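Local coordinates for protein FMN Adenylyltransferase (Candida glabrata, PDB 3FWK) that catalyses the last step of FAD biosynthesis, transferring the adenylyl group of ATP to FMN to give FAD and pyrophosphate, at residues A[248-253]-A[291-296]. Residues are numbered along the deposited sequence; the frame is centred on the assembly and turned at random.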
# COMPACT_ATOMS: atom_id res chain seq x y z
N LEU A 248 7.54 -23.62 4.96
CA LEU A 248 6.82 -22.90 3.93
C LEU A 248 7.77 -22.62 2.79
O LEU A 248 8.98 -22.40 2.99
CB LEU A 248 6.25 -21.59 4.46
CG LEU A 248 5.27 -21.73 5.59
CD1 LEU A 248 4.68 -20.37 5.96
CD2 LEU A 248 4.14 -22.68 5.22
N LYS A 249 7.19 -22.58 1.60
CA LYS A 249 7.97 -22.30 0.41
C LYS A 249 7.70 -20.89 -0.06
O LYS A 249 6.62 -20.33 0.14
CB LYS A 249 7.71 -23.32 -0.69
CG LYS A 249 8.10 -24.76 -0.31
CD LYS A 249 7.85 -25.74 -1.45
CE LYS A 249 7.32 -27.07 -0.92
NZ LYS A 249 5.91 -26.93 -0.48
N LEU A 250 8.69 -20.31 -0.68
CA LEU A 250 8.62 -18.93 -1.11
C LEU A 250 8.17 -18.87 -2.56
O LEU A 250 8.79 -19.47 -3.43
CB LEU A 250 10.00 -18.31 -0.97
CG LEU A 250 10.17 -16.86 -1.45
CD1 LEU A 250 9.21 -15.87 -0.78
CD2 LEU A 250 11.60 -16.38 -1.21
N ASN A 251 7.12 -18.10 -2.83
CA ASN A 251 6.60 -17.90 -4.19
C ASN A 251 7.24 -16.75 -4.95
O ASN A 251 6.95 -16.59 -6.14
CB ASN A 251 5.09 -17.72 -4.19
CG ASN A 251 4.37 -19.01 -3.96
OD1 ASN A 251 4.35 -19.87 -4.86
ND2 ASN A 251 3.77 -19.19 -2.78
N PHE A 252 8.12 -15.97 -4.30
CA PHE A 252 8.61 -14.72 -4.87
C PHE A 252 10.12 -14.69 -4.98
O PHE A 252 10.72 -13.62 -4.97
CB PHE A 252 8.09 -13.54 -4.03
CG PHE A 252 6.60 -13.59 -3.84
CD1 PHE A 252 5.76 -13.46 -4.95
CD2 PHE A 252 6.03 -13.91 -2.60
CE1 PHE A 252 4.37 -13.56 -4.80
CE2 PHE A 252 4.63 -14.03 -2.47
CZ PHE A 252 3.82 -13.85 -3.56
N GLU A 253 10.72 -15.85 -5.14
CA GLU A 253 12.17 -15.92 -5.26
C GLU A 253 12.70 -15.11 -6.43
O GLU A 253 13.69 -14.37 -6.28
CB GLU A 253 12.64 -17.38 -5.34
CG GLU A 253 12.65 -18.09 -4.00
CD GLU A 253 12.80 -19.62 -4.07
OE1 GLU A 253 12.81 -20.19 -5.18
OE2 GLU A 253 12.87 -20.24 -2.98
N GLY A 291 5.94 -11.76 5.93
CA GLY A 291 4.55 -11.78 5.50
C GLY A 291 4.34 -12.31 4.10
O GLY A 291 3.27 -12.87 3.81
N TRP A 292 5.34 -12.13 3.23
CA TRP A 292 5.24 -12.60 1.85
C TRP A 292 5.34 -14.12 1.69
O TRP A 292 5.24 -14.61 0.58
CB TRP A 292 6.24 -11.86 0.95
CG TRP A 292 7.64 -11.79 1.46
CD1 TRP A 292 8.65 -12.66 1.19
CD2 TRP A 292 8.20 -10.73 2.24
NE1 TRP A 292 9.83 -12.21 1.80
CE2 TRP A 292 9.58 -11.02 2.42
CE3 TRP A 292 7.68 -9.54 2.78
CZ2 TRP A 292 10.44 -10.17 3.13
CZ3 TRP A 292 8.52 -8.71 3.50
CH2 TRP A 292 9.89 -9.01 3.66
N TYR A 293 5.45 -14.86 2.80
CA TYR A 293 5.21 -16.30 2.77
C TYR A 293 3.73 -16.66 2.86
O TYR A 293 3.40 -17.84 2.73
CB TYR A 293 6.03 -17.01 3.84
CG TYR A 293 7.48 -17.19 3.47
CD1 TYR A 293 8.36 -16.12 3.53
CD2 TYR A 293 7.96 -18.42 3.02
CE1 TYR A 293 9.72 -16.27 3.18
CE2 TYR A 293 9.30 -18.58 2.67
CZ TYR A 293 10.18 -17.51 2.78
OH TYR A 293 11.51 -17.67 2.43
N LEU A 294 2.86 -15.67 3.08
CA LEU A 294 1.41 -15.91 3.02
C LEU A 294 0.83 -15.46 1.69
O LEU A 294 0.99 -14.29 1.32
CB LEU A 294 0.70 -15.13 4.15
CG LEU A 294 -0.77 -15.54 4.29
CD1 LEU A 294 -0.88 -16.83 5.10
CD2 LEU A 294 -1.64 -14.44 4.92
N VAL A 295 0.12 -16.36 1.00
CA VAL A 295 -0.52 -15.98 -0.25
C VAL A 295 -2.02 -16.28 -0.23
O VAL A 295 -2.70 -15.99 -1.21
CB VAL A 295 0.14 -16.62 -1.49
CG1 VAL A 295 1.57 -16.05 -1.67
CG2 VAL A 295 0.17 -18.15 -1.36
N ASP A 296 -2.55 -16.79 0.87
CA ASP A 296 -4.00 -17.03 0.97
C ASP A 296 -4.71 -15.82 1.54
O ASP A 296 -4.60 -15.51 2.73
CB ASP A 296 -4.22 -18.28 1.84
CG ASP A 296 -5.68 -18.70 1.94
OD1 ASP A 296 -6.59 -17.92 1.53
OD2 ASP A 296 -5.90 -19.82 2.46
O HOH W 1 4.26 -19.07 0.43
O HOH W 2 5.41 -17.04 -0.85
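The side chains of Leu250 and Tyr293 cross at about a right angle, with Leu250 CD1 over one face of the ring in a CH-pi contact, 4.2 Å from the ring centroid and displaced toward the rim. With CG anti to the backbone N (chi1 177°), the leucine also brings CD1 to the edge of the Trp292 indole, where it meets CD1 of that ring at 3.8 Å. The Tyr293 ring reaches further along 248-253: its CD2 touches Leu248 CB at 3.9 Å. Phe252 turns the CE2 edge of its ring to Trp292 O (3.2 Å), nearly in the ring plane, and slides past Val295 in the opposite direction, with CZ 3.7 Å from Val295 CG1.

Between these apolar groups two waters link the backbones. One donates to both Lys249 O and Tyr293 O; the other accepts from Asn251 N (2.8 Å) and donates to Trp292 O (2.8 Å), and Asn251 ND2 adds a weak bond to each. Helix 202-212 contributes Leu210 to both Phe252 and Trp292.

Phe252 is the N-cap residue of helix 253-257, and 291-293 forms a 3-10 turn closed by the hydrogen bond from Leu294 N to Gly291 O. A loop leading into a short helix and a 3-10 turn are thus joined by aromatic-aliphatic packing and water bridges at the surface of this Rossmann-like alpha/beta protein.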